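PDB 6J3A: gamma-glutamyltranspeptidase, which probably acts on gamma-glutamyl or related amide substrates as an LmbA-like member of the Ntn-hydrolase clan. Local coordinates for residues A[197-202]-A[209-214]; A[36-41]-A[128-133]; A[213-216]-A[220-223]; A[120-125]-A[255-260]; A[81-86]-A[247-252]. All blocks are in the same frame, centred on the assembly; numbering follows the deposited sequence.

Contact 1: residues A[197-202]-A[209-214]; sequences AEVAGA and IEAARE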
# COMPACT_ATOMS: atom_id res chain seq x y z
N ALA A 197 -31.17 -13.71 -4.33
CA ALA A 197 -32.54 -13.92 -3.86
C ALA A 197 -33.05 -15.31 -4.26
O ALA A 197 -33.52 -16.07 -3.41
CB ALA A 197 -33.47 -12.84 -4.38
N GLU A 198 -32.91 -15.64 -5.54
CA GLU A 198 -33.45 -16.89 -6.07
C GLU A 198 -32.57 -18.13 -5.90
O GLU A 198 -32.93 -19.19 -6.40
CB GLU A 198 -33.91 -16.74 -7.52
CG GLU A 198 -32.83 -16.54 -8.57
CD GLU A 198 -33.37 -16.79 -9.97
OE1 GLU A 198 -33.58 -17.97 -10.33
OE2 GLU A 198 -33.59 -15.80 -10.70
N VAL A 199 -31.44 -18.01 -5.22
CA VAL A 199 -30.70 -19.20 -4.75
C VAL A 199 -30.72 -19.36 -3.22
O VAL A 199 -30.26 -20.38 -2.71
CB VAL A 199 -29.24 -19.25 -5.26
CG1 VAL A 199 -29.19 -19.14 -6.79
CG2 VAL A 199 -28.37 -18.17 -4.61
N ALA A 200 -31.25 -18.38 -2.50
CA ALA A 200 -31.21 -18.38 -1.04
C ALA A 200 -31.95 -19.58 -0.44
O ALA A 200 -31.48 -20.18 0.52
CB ALA A 200 -31.80 -17.08 -0.49
N GLY A 201 -33.07 -19.95 -1.05
CA GLY A 201 -33.84 -21.11 -0.60
C GLY A 201 -33.33 -22.46 -1.11
O GLY A 201 -33.93 -23.49 -0.81
N ALA A 202 -32.23 -22.46 -1.85
CA ALA A 202 -31.74 -23.67 -2.53
C ALA A 202 -31.24 -24.76 -1.58
O ALA A 202 -31.20 -25.94 -1.97
CB ALA A 202 -30.65 -23.30 -3.52
N ILE A 209 -24.56 -22.26 -4.32
CA ILE A 209 -23.57 -22.01 -5.37
C ILE A 209 -23.92 -22.79 -6.63
O ILE A 209 -23.88 -22.26 -7.73
CB ILE A 209 -22.14 -22.32 -4.87
CG1 ILE A 209 -21.72 -21.29 -3.81
CG2 ILE A 209 -21.13 -22.27 -5.99
CD1 ILE A 209 -20.68 -21.80 -2.84
N GLU A 210 -24.28 -24.06 -6.46
CA GLU A 210 -24.69 -24.92 -7.58
C GLU A 210 -25.95 -24.41 -8.27
O GLU A 210 -26.04 -24.43 -9.51
CB GLU A 210 -24.88 -26.36 -7.10
CG GLU A 210 -24.89 -27.41 -8.20
CD GLU A 210 -23.56 -27.54 -8.91
OE1 GLU A 210 -22.51 -27.59 -8.23
OE2 GLU A 210 -23.56 -27.59 -10.16
N ALA A 211 -26.93 -23.94 -7.49
CA ALA A 211 -28.13 -23.29 -8.03
C ALA A 211 -27.80 -22.00 -8.79
O ALA A 211 -28.38 -21.73 -9.83
CB ALA A 211 -29.13 -22.98 -6.93
N ALA A 212 -26.86 -21.23 -8.25
CA ALA A 212 -26.34 -20.03 -8.92
C ALA A 212 -25.64 -20.34 -10.25
O ALA A 212 -25.72 -19.55 -11.20
CB ALA A 212 -25.38 -19.29 -8.01
N ARG A 213 -24.95 -21.47 -10.32
CA ARG A 213 -24.33 -21.91 -11.56
C ARG A 213 -25.39 -22.11 -12.65
O ARG A 213 -25.18 -21.74 -13.80
CB ARG A 213 -23.54 -23.20 -11.37
CG ARG A 213 -22.38 -23.09 -10.40
CD ARG A 213 -21.71 -24.44 -10.25
NE ARG A 213 -20.97 -24.80 -11.45
CZ ARG A 213 -20.52 -26.01 -11.74
NH1 ARG A 213 -20.73 -27.04 -10.92
NH2 ARG A 213 -19.85 -26.21 -12.87
N GLU A 214 -26.52 -22.68 -12.25
CA GLU A 214 -27.64 -22.92 -13.16
C GLU A 214 -28.42 -21.67 -13.54
O GLU A 214 -28.98 -21.61 -14.64
CB GLU A 214 -28.59 -23.95 -12.55
CG GLU A 214 -27.96 -25.33 -12.41
CD GLU A 214 -27.47 -25.93 -13.73
OE1 GLU A 214 -26.46 -26.66 -13.70
OE2 GLU A 214 -28.09 -25.66 -14.79

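Contact 2: residues A[36-41]-A[128-133]; sequences AYDAAV and ADVLKY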
# COMPACT_ATOMS: atom_id res chain seq x y z
N ALA A 36 -8.15 -18.19 1.33
CA ALA A 36 -7.63 -17.51 0.13
C ALA A 36 -8.59 -17.56 -1.05
O ALA A 36 -8.61 -16.66 -1.89
CB ALA A 36 -6.28 -18.09 -0.27
N TYR A 37 -9.39 -18.62 -1.09
CA TYR A 37 -10.32 -18.86 -2.19
C TYR A 37 -11.57 -18.01 -2.01
O TYR A 37 -11.96 -17.31 -2.95
CB TYR A 37 -10.58 -20.37 -2.34
CG TYR A 37 -9.26 -21.11 -2.38
CD1 TYR A 37 -8.31 -20.83 -3.36
CD2 TYR A 37 -8.90 -22.00 -1.37
CE1 TYR A 37 -7.07 -21.46 -3.37
CE2 TYR A 37 -7.67 -22.63 -1.37
CZ TYR A 37 -6.76 -22.35 -2.37
OH TYR A 37 -5.53 -22.98 -2.37
N ASP A 38 -12.17 -18.04 -0.82
CA ASP A 38 -13.23 -17.09 -0.47
C ASP A 38 -12.80 -15.67 -0.85
O ASP A 38 -13.55 -14.92 -1.48
CB ASP A 38 -13.50 -17.09 1.03
CG ASP A 38 -14.04 -18.39 1.53
OD1 ASP A 38 -15.05 -18.87 0.99
OD2 ASP A 38 -13.47 -18.94 2.50
N ALA A 39 -11.59 -15.33 -0.44
CA ALA A 39 -11.05 -13.99 -0.65
C ALA A 39 -10.99 -13.64 -2.12
O ALA A 39 -11.46 -12.58 -2.52
CB ALA A 39 -9.67 -13.89 -0.03
N ALA A 40 -10.42 -14.53 -2.90
CA ALA A 40 -10.21 -14.28 -4.32
C ALA A 40 -11.52 -14.14 -5.09
O ALA A 40 -11.61 -13.32 -6.02
CB ALA A 40 -9.37 -15.39 -4.92
N VAL A 41 -12.53 -14.92 -4.71
CA VAL A 41 -13.86 -14.80 -5.29
C VAL A 41 -14.39 -13.38 -5.05
O VAL A 41 -14.76 -12.69 -6.00
CB VAL A 41 -14.84 -15.86 -4.75
CG1 VAL A 41 -16.27 -15.60 -5.24
CG2 VAL A 41 -14.43 -17.25 -5.21
N ALA A 128 -23.45 -15.02 -0.83
CA ALA A 128 -23.89 -13.73 -0.29
C ALA A 128 -22.77 -12.95 0.40
O ALA A 128 -22.52 -11.80 0.07
CB ALA A 128 -25.07 -13.93 0.65
N ASP A 129 -22.09 -13.60 1.35
CA ASP A 129 -21.04 -12.93 2.14
C ASP A 129 -19.84 -12.54 1.28
O ASP A 129 -19.19 -11.52 1.52
CB ASP A 129 -20.56 -13.81 3.30
CG ASP A 129 -21.69 -14.19 4.29
OD1 ASP A 129 -22.87 -13.84 4.06
OD2 ASP A 129 -21.39 -14.85 5.31
N VAL A 130 -19.55 -13.35 0.26
CA VAL A 130 -18.36 -13.15 -0.53
C VAL A 130 -18.61 -12.14 -1.63
O VAL A 130 -17.68 -11.44 -2.03
CB VAL A 130 -17.77 -14.49 -1.01
CG1 VAL A 130 -17.28 -14.45 -2.44
CG2 VAL A 130 -16.61 -14.88 -0.10
N LEU A 131 -19.84 -12.03 -2.11
CA LEU A 131 -20.09 -11.06 -3.17
C LEU A 131 -20.78 -9.74 -2.74
O LEU A 131 -21.01 -8.88 -3.59
CB LEU A 131 -20.67 -11.75 -4.42
CG LEU A 131 -22.10 -12.23 -4.60
CD1 LEU A 131 -23.06 -11.06 -4.57
CD2 LEU A 131 -22.21 -12.92 -5.95
N LYS A 132 -21.02 -9.54 -1.44
CA LYS A 132 -21.60 -8.27 -0.93
C LYS A 132 -20.73 -7.02 -1.17
O LYS A 132 -21.25 -5.91 -1.24
CB LYS A 132 -21.94 -8.39 0.56
CG LYS A 132 -20.74 -8.36 1.49
CD LYS A 132 -21.11 -8.82 2.90
CE LYS A 132 -19.93 -8.68 3.86
NZ LYS A 132 -19.78 -9.87 4.75
N TYR A 133 -19.43 -7.21 -1.29
CA TYR A 133 -18.49 -6.11 -1.51
C TYR A 133 -18.73 -5.46 -2.85
O TYR A 133 -18.91 -4.25 -2.93
CB TYR A 133 -17.04 -6.61 -1.40
CG TYR A 133 -16.75 -7.19 -0.05
CD1 TYR A 133 -16.54 -6.36 1.05
CD2 TYR A 133 -16.74 -8.56 0.16
CE1 TYR A 133 -16.30 -6.88 2.31
CE2 TYR A 133 -16.50 -9.09 1.42
CZ TYR A 133 -16.28 -8.25 2.49
OH TYR A 133 -16.04 -8.77 3.74

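Contact 3: residues A[213-216]-A[220-223]; sequences REVW and FIAE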
# COMPACT_ATOMS: atom_id res chain seq x y z
N ARG A 213 -24.95 -21.47 -10.32
CA ARG A 213 -24.33 -21.91 -11.56
C ARG A 213 -25.39 -22.11 -12.65
O ARG A 213 -25.18 -21.74 -13.80
CB ARG A 213 -23.54 -23.20 -11.37
CG ARG A 213 -22.38 -23.09 -10.40
CD ARG A 213 -21.71 -24.44 -10.25
NE ARG A 213 -20.97 -24.80 -11.45
CZ ARG A 213 -20.52 -26.01 -11.74
NH1 ARG A 213 -20.73 -27.04 -10.92
NH2 ARG A 213 -19.85 -26.21 -12.87
N GLU A 214 -26.52 -22.68 -12.25
CA GLU A 214 -27.64 -22.92 -13.16
C GLU A 214 -28.42 -21.67 -13.54
O GLU A 214 -28.98 -21.61 -14.64
CB GLU A 214 -28.59 -23.95 -12.55
CG GLU A 214 -27.96 -25.33 -12.41
CD GLU A 214 -27.47 -25.93 -13.73
OE1 GLU A 214 -26.46 -26.66 -13.70
OE2 GLU A 214 -28.09 -25.66 -14.79
N VAL A 215 -28.47 -20.68 -12.65
CA VAL A 215 -29.05 -19.38 -12.98
C VAL A 215 -28.24 -18.67 -14.07
O VAL A 215 -28.82 -18.10 -15.00
CB VAL A 215 -29.18 -18.49 -11.73
CG1 VAL A 215 -29.57 -17.07 -12.09
CG2 VAL A 215 -30.23 -19.09 -10.80
N TRP A 216 -26.92 -18.72 -13.96
CA TRP A 216 -26.05 -18.20 -15.02
C TRP A 216 -26.22 -18.99 -16.32
O TRP A 216 -26.21 -18.41 -17.41
CB TRP A 216 -24.57 -18.24 -14.59
CG TRP A 216 -23.69 -17.62 -15.64
CD1 TRP A 216 -23.24 -18.21 -16.78
CD2 TRP A 216 -23.20 -16.27 -15.66
NE1 TRP A 216 -22.49 -17.32 -17.51
CE2 TRP A 216 -22.44 -16.13 -16.85
CE3 TRP A 216 -23.31 -15.18 -14.80
CZ2 TRP A 216 -21.80 -14.93 -17.19
CZ3 TRP A 216 -22.67 -13.99 -15.14
CH2 TRP A 216 -21.93 -13.88 -16.34
N PHE A 220 -32.24 -16.61 -15.86
CA PHE A 220 -32.49 -15.28 -16.41
C PHE A 220 -31.25 -14.63 -17.06
O PHE A 220 -31.38 -13.86 -18.02
CB PHE A 220 -33.14 -14.37 -15.35
CG PHE A 220 -32.16 -13.72 -14.40
CD1 PHE A 220 -31.75 -14.36 -13.24
CD2 PHE A 220 -31.69 -12.43 -14.65
CE1 PHE A 220 -30.87 -13.75 -12.36
CE2 PHE A 220 -30.80 -11.81 -13.77
CZ PHE A 220 -30.39 -12.47 -12.63
N ILE A 221 -30.08 -14.96 -16.54
CA ILE A 221 -28.83 -14.42 -17.06
C ILE A 221 -28.56 -14.96 -18.46
O ILE A 221 -28.35 -14.19 -19.39
CB ILE A 221 -27.63 -14.73 -16.13
CG1 ILE A 221 -27.77 -13.93 -14.83
CG2 ILE A 221 -26.30 -14.39 -16.79
CD1 ILE A 221 -26.75 -14.29 -13.77
N ALA A 222 -28.56 -16.28 -18.58
CA ALA A 222 -28.38 -16.95 -19.87
C ALA A 222 -29.34 -16.45 -20.94
O ALA A 222 -28.93 -16.13 -22.05
CB ALA A 222 -28.57 -18.45 -19.70
N GLU A 223 -30.63 -16.39 -20.59
CA GLU A 223 -31.65 -15.86 -21.49
C GLU A 223 -31.25 -14.52 -22.09
O GLU A 223 -31.29 -14.34 -23.30
CB GLU A 223 -32.99 -15.74 -20.75
CG GLU A 223 -33.69 -17.09 -20.59
CD GLU A 223 -34.82 -17.09 -19.58
OE1 GLU A 223 -35.17 -16.02 -19.02
OE2 GLU A 223 -35.37 -18.18 -19.33

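Contact 4: residues A[120-125]-A[255-260]; sequences RDHGTK and ATYEAP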
# COMPACT_ATOMS: atom_id res chain seq x y z
N ARG A 120 -17.29 -23.34 -4.31
CA ARG A 120 -17.98 -24.56 -3.90
C ARG A 120 -17.02 -25.62 -3.37
O ARG A 120 -17.30 -26.26 -2.36
CB ARG A 120 -18.77 -25.13 -5.08
CG ARG A 120 -19.69 -26.29 -4.70
CD ARG A 120 -20.13 -27.09 -5.91
NE ARG A 120 -18.99 -27.70 -6.60
CZ ARG A 120 -19.07 -28.60 -7.57
NH1 ARG A 120 -20.24 -29.05 -8.01
NH2 ARG A 120 -17.95 -29.08 -8.11
N ASP A 121 -15.91 -25.81 -4.08
CA ASP A 121 -14.94 -26.87 -3.76
C ASP A 121 -13.92 -26.47 -2.69
O ASP A 121 -13.63 -27.26 -1.80
CB ASP A 121 -14.20 -27.33 -5.03
CG ASP A 121 -15.10 -28.10 -5.99
OD1 ASP A 121 -16.27 -28.37 -5.66
OD2 ASP A 121 -14.64 -28.44 -7.10
N HIS A 122 -13.39 -25.25 -2.78
CA HIS A 122 -12.28 -24.81 -1.91
C HIS A 122 -12.56 -23.66 -0.94
O HIS A 122 -11.73 -23.35 -0.09
CB HIS A 122 -11.08 -24.45 -2.79
CG HIS A 122 -10.65 -25.58 -3.67
ND1 HIS A 122 -9.75 -26.54 -3.25
CD2 HIS A 122 -11.01 -25.92 -4.92
CE1 HIS A 122 -9.57 -27.42 -4.22
NE2 HIS A 122 -10.32 -27.07 -5.25
N GLY A 123 -13.74 -23.05 -1.04
CA GLY A 123 -14.14 -21.99 -0.14
C GLY A 123 -14.93 -22.51 1.05
O GLY A 123 -15.31 -23.68 1.11
N THR A 124 -15.19 -21.59 1.97
CA THR A 124 -15.94 -21.85 3.21
C THR A 124 -17.14 -20.92 3.45
O THR A 124 -17.98 -21.21 4.31
CB THR A 124 -15.01 -21.71 4.43
OG1 THR A 124 -14.53 -20.36 4.53
CG2 THR A 124 -13.83 -22.66 4.30
N LYS A 125 -17.22 -19.81 2.70
CA LYS A 125 -18.25 -18.79 2.89
C LYS A 125 -19.38 -18.90 1.86
O LYS A 125 -19.16 -19.41 0.75
CB LYS A 125 -17.62 -17.40 2.82
CG LYS A 125 -16.62 -17.14 3.93
CD LYS A 125 -16.33 -15.66 4.13
CE LYS A 125 -17.07 -15.09 5.33
NZ LYS A 125 -16.47 -15.56 6.62
N ALA A 255 -16.87 -24.89 -16.14
CA ALA A 255 -15.44 -24.77 -15.88
C ALA A 255 -14.93 -26.15 -15.46
O ALA A 255 -15.66 -26.94 -14.85
CB ALA A 255 -15.20 -23.75 -14.80
N THR A 256 -13.68 -26.43 -15.81
CA THR A 256 -13.05 -27.72 -15.51
C THR A 256 -11.72 -27.54 -14.81
O THR A 256 -11.14 -26.45 -14.85
CB THR A 256 -12.79 -28.52 -16.79
OG1 THR A 256 -12.09 -27.71 -17.74
CG2 THR A 256 -14.10 -28.97 -17.39
N TYR A 257 -11.24 -28.63 -14.19
CA TYR A 257 -9.95 -28.67 -13.51
C TYR A 257 -8.89 -29.35 -14.38
O TYR A 257 -9.22 -30.21 -15.19
CB TYR A 257 -10.05 -29.44 -12.19
CG TYR A 257 -10.72 -28.70 -11.05
CD1 TYR A 257 -10.09 -27.63 -10.40
CD2 TYR A 257 -11.97 -29.11 -10.57
CE1 TYR A 257 -10.70 -26.97 -9.33
CE2 TYR A 257 -12.58 -28.46 -9.50
CZ TYR A 257 -11.95 -27.40 -8.88
OH TYR A 257 -12.55 -26.75 -7.83
N GLU A 258 -7.63 -28.98 -14.19
CA GLU A 258 -6.50 -29.55 -14.94
C GLU A 258 -5.22 -29.58 -14.14
O GLU A 258 -5.06 -28.84 -13.18
CB GLU A 258 -6.24 -28.74 -16.20
CG GLU A 258 -7.28 -28.97 -17.25
CD GLU A 258 -7.14 -28.07 -18.45
OE1 GLU A 258 -6.06 -27.46 -18.63
OE2 GLU A 258 -8.13 -28.00 -19.20
N ALA A 259 -4.32 -30.46 -14.55
CA ALA A 259 -2.96 -30.42 -14.06
C ALA A 259 -2.35 -29.19 -14.70
O ALA A 259 -2.69 -28.86 -15.84
CB ALA A 259 -2.20 -31.67 -14.47
N PRO A 260 -1.44 -28.51 -13.99
CA PRO A 260 -0.70 -27.41 -14.60
C PRO A 260 0.39 -27.91 -15.53
O PRO A 260 0.84 -29.04 -15.40
CB PRO A 260 -0.05 -26.72 -13.41
CG PRO A 260 0.14 -27.81 -12.40
CD PRO A 260 -1.06 -28.70 -12.58

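Contact 5: residues A[81-86]-A[247-252]; sequences APAGAT and AADLAG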
# COMPACT_ATOMS: atom_id res chain seq x y z
N ALA A 81 -15.61 -21.65 -28.04
CA ALA A 81 -16.38 -21.17 -29.18
C ALA A 81 -17.77 -21.82 -29.21
O ALA A 81 -17.93 -22.98 -28.78
CB ALA A 81 -15.65 -21.47 -30.48
N PRO A 82 -18.79 -21.08 -29.69
CA PRO A 82 -20.11 -21.73 -29.78
C PRO A 82 -20.15 -22.82 -30.85
O PRO A 82 -19.36 -22.81 -31.81
CB PRO A 82 -21.06 -20.57 -30.12
CG PRO A 82 -20.33 -19.32 -29.77
CD PRO A 82 -18.87 -19.62 -29.90
N ALA A 83 -21.09 -23.75 -30.68
CA ALA A 83 -21.33 -24.85 -31.61
C ALA A 83 -21.42 -24.41 -33.09
O ALA A 83 -20.98 -25.16 -33.98
CB ALA A 83 -22.59 -25.60 -31.19
N GLY A 84 -21.97 -23.22 -33.35
CA GLY A 84 -22.07 -22.66 -34.72
C GLY A 84 -20.94 -21.74 -35.19
O GLY A 84 -21.06 -21.08 -36.24
N ALA A 85 -19.85 -21.69 -34.44
CA ALA A 85 -18.79 -20.72 -34.69
C ALA A 85 -17.69 -21.35 -35.51
O ALA A 85 -16.62 -21.66 -34.99
CB ALA A 85 -18.23 -20.19 -33.38
N THR A 86 -17.97 -21.55 -36.80
CA THR A 86 -17.02 -22.23 -37.69
C THR A 86 -16.23 -21.22 -38.50
O THR A 86 -16.66 -20.08 -38.70
CB THR A 86 -17.74 -23.20 -38.63
OG1 THR A 86 -18.63 -22.48 -39.50
CG2 THR A 86 -18.54 -24.24 -37.83
N ALA A 247 -28.63 -20.93 -26.49
CA ALA A 247 -29.02 -21.39 -25.15
C ALA A 247 -28.28 -22.65 -24.72
O ALA A 247 -27.79 -22.73 -23.60
CB ALA A 247 -30.52 -21.65 -25.10
N ALA A 248 -28.21 -23.63 -25.63
CA ALA A 248 -27.50 -24.89 -25.39
C ALA A 248 -25.97 -24.78 -25.24
O ALA A 248 -25.39 -25.60 -24.52
CB ALA A 248 -27.82 -25.89 -26.50
N ASP A 249 -25.33 -23.83 -25.91
CA ASP A 249 -23.89 -23.58 -25.70
C ASP A 249 -23.63 -23.29 -24.22
O ASP A 249 -22.70 -23.82 -23.61
CB ASP A 249 -23.36 -22.38 -26.50
CG ASP A 249 -23.29 -22.64 -27.99
OD1 ASP A 249 -22.64 -23.60 -28.43
OD2 ASP A 249 -23.87 -21.84 -28.76
N LEU A 250 -24.47 -22.40 -23.67
CA LEU A 250 -24.39 -22.02 -22.26
C LEU A 250 -24.75 -23.17 -21.35
O LEU A 250 -24.01 -23.45 -20.42
CB LEU A 250 -25.29 -20.84 -21.93
CG LEU A 250 -25.00 -19.55 -22.71
CD1 LEU A 250 -25.87 -18.44 -22.15
CD2 LEU A 250 -23.55 -19.13 -22.69
N ALA A 251 -25.86 -23.83 -21.63
CA ALA A 251 -26.35 -24.95 -20.81
C ALA A 251 -25.33 -26.11 -20.67
O ALA A 251 -25.24 -26.76 -19.62
CB ALA A 251 -27.68 -25.46 -21.36
N GLY A 252 -24.55 -26.35 -21.73
CA GLY A 252 -23.59 -27.45 -21.76
C GLY A 252 -22.22 -27.22 -21.13
O GLY A 252 -21.53 -28.18 -20.80

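Contact 1: residues A[197-202]-A[209-214]
The CG1 methyl of Val199 lies over one face of the peptide group joining Ala211 to Ala212. It comes within 3.5 Å of Ala212 N and 3.8 Å of Ala211 C. The other flat group is the guanidinium of Arg213, which has OE1 of Glu210 at its edge, in its plane. The salt bridge between them is closest at Arg213 NH1 and Glu210 OE2, 3.0 Å apart. This ion pair sits on the far side of helix 205-217; the contacts of Val199 and Ala202 are apolar. Val199 CG1 is anti to the carbonyl carbon (chi1 -55°). That places the methyl over the helix backbone, where it also meets the CB atoms of Ala211, at 3.8 Å, and of Ala212, at 4.0 Å. Small alanine side chains let it come this near to the main chain. Past the end of helix 186-200, Ala202 adds a second point. Its CB touches Ala211 CB at 3.7 Å, so Ala211 is held between two apolar partners. The two helices form a helical hairpin with a short connection, inclined to each other. Val199 also packs on Val215, further along helix 205-217. On the far side, Ile209 and Arg213 rest on Met116 of helix 111-122. Asp113 and Arg120 of that helix pair with Arg213 and Glu210. Helix 205-217 is therefore sandwiched between helices 186-200 and 111-122.

Contact 2: residues A[36-41]-A[128-133]
Val130 of helix 127-140 fits against helix 36-50 between Asp38 and Val41. The tight part of the contact is at its CG2 methyl. CG2 lies 3.4 Å from the carbonyl oxygen Asp38 O, so this branch packs against the backbone of the helix. CG1 faces Val41, whose side chain crosses that of Val130 at about a right angle; the modelled distance there is doubtful. The side chain of Asp38 is held more loosely here: its CB lies 4.0 Å from Val130 CG2. Its CG is anti to the carbonyl carbon (chi1 -65°), and the carboxylate serves other partners. OD2 bonds to Thr124 OG1 and OD1 to Lys125 N, so the buried charge is met by the loop that leads into helix 127-140. Solvent lies on the other side of that helix, where Ala128 and Lys132 are exposed. The touching residues are all buried. Around them, Val29 of helix 20-31 and Leu119 of helix 111-122 pack on Asp38, while Trp115 packs on Val41. Leu131 packs on Trp192 and Leu196, so helix 127-140 lies against helix 186-200.

Contact 3: residues A[213-216]-A[220-223]
The carbonyl oxygen of Trp216 is approached by two atoms of Ala222, CB at 3.3 Å and N at 3.4 Å. This is the junction of two successive helices, 205-217 and 220-229, which are linked by a very short turn. The end of one packs on the start of the next. Trp216, Ile221 and Val215 carry the packing in similar measure. With CG anti to the backbone N (chi1 -176°), the indole of Trp216 turns one face to Ile221. The CG2 methyl of Ile221 sits over that face in a CH-pi contact, 3.9 Å from the centroid of the six-membered ring and 20° off its normal. Ile221 CD1 reaches the same ring at Trp216 CE3, 3.7 Å away. Phe112 stacks on the indole, and Trp192 of helix 186-200 also packs on it. Replacing Trp216 by an alanine would take away the indole, and the Ile221 methyls would probably face a gap while Phe112 lost its stacking partner. Phe220 packs one face of its ring on CG1 of its neighbour Ile221 and makes a cation-pi contact with Arg194. It also meets the other helix obliquely: Val215 CG1 touches Phe220 CE1 at 3.6 Å.

Contact 4: residues A[120-125]-A[255-260]
A helix-to-strand contact of the Ntn-hydrolase fold is made where Asp121 and His122, near the end of helix 111-122, meet Tyr257 of strand 256-265. The backbones stay well apart, with 11.1 Å between the CA atoms of Asp121 and Tyr257. The long tyrosine side chain bridges the distance, and its hydroxyl does most of the touching. Tyr257 OH donates a hydrogen bond to Asp121 OD2 at 2.8 Å. It arrives on the anti side of the carboxylate, 23° out of its plane. The two side chains come from opposite directions, and their flat groups are nearly coplanar, with 20° between carboxylate and ring. Asp121 OD2 thus lies at the edge of the phenol ring. The other oxygen has a different partner. Arg120 NE bonds to Asp121 OD1 at 3.0 Å, meeting it from above the carboxylate plane, as part of a salt bridge. Each carboxylate oxygen is therefore engaged, which probably limits rotation of the group. His122 approaches the same hydroxyl beside Asp121. Tyr257 OH lies near the plane of the imidazole, at its edge, 3.4 Å from His122 CD2. The two rings are steeply inclined, with their planes at 76°. At the root of the tyrosine, the strand is fixed by backbone hydrogen bonds of Thr256 and Glu258 to strand 73-77, and Tyr257 packs on Leu75. Helix 111-122 meeting the antiparallel strands is consistent with the alpha-beta-beta-alpha architecture of the Ntn hydrolases.

Contact 5: residues A[81-86]-A[247-252]
Asp249 points its carboxylate from helix 247-252 at the loop residues Pro82 and Ala83, one oxygen toward each. OD1 accepts the backbone N-H of Ala83 at 2.7 Å. The bond is straight, with an N-H...O angle of 179°. The donor comes from the syn side of the carboxylate, 27° out of its plane. OD1 also has the CB methyl of Ala83 beside it, 3.4 Å away. OD2 is turned to the proline ring and lies 3.4 Å from Pro82 CB. Asp249 CG, anti to the carbonyl carbon and beside the backbone N (chi1 -70°), is brought near the helix start, where OD2 accepts the backbone N-H of Thr246, as in one half of a capping box. Were Asp249 an alanine, the N-H groups of Ala83 and Thr246 would probably lose their acceptors and the loop would be freer to move from the helix. Pro82 to Ala85 form a type I beta turn, closed by Ala85 N to Pro82 O at 2.9 Å, and the N-H of Ala83 points out of that turn to the aspartate. Directly after it, Thr86 is the N-cap of helix 87-92, its OG1 bonded to His89 N. Pro82 also packs on Thr244 and Leu460, and Ala81 pairs by its backbone with Gly476 and Arg477. On the helix side, Leu250 packs on Ala222 and Val226 of helix 220-229, so helix 247-252 lies between that helix and the loop following strand 73-77.

Contacts 1 and 3 have centres 10 Å apart and share helix 205-217, which packs on the helix before it and the one after it. Val215 joins them, its CG2 lying 4.1 Å from Val199 CG1. Contact 4 reaches contact 1 through a salt bridge, with Arg120 NH1 2.7 Å from Glu210 OE1. It is tied to contact 2 through Asp38, the two centres being 14 Å apart. Contact 5 adjoins contact 3, where Leu250 CD1 meets Ala222 CB at 3.6 Å. Contacts 2 and 5 are far apart, about 29 Å between centres. Contacts 1, 2 and 3 join helices, contact 5 a loop to a helix, and contact 4 alone reaches a strand; none contains a ligand or metal.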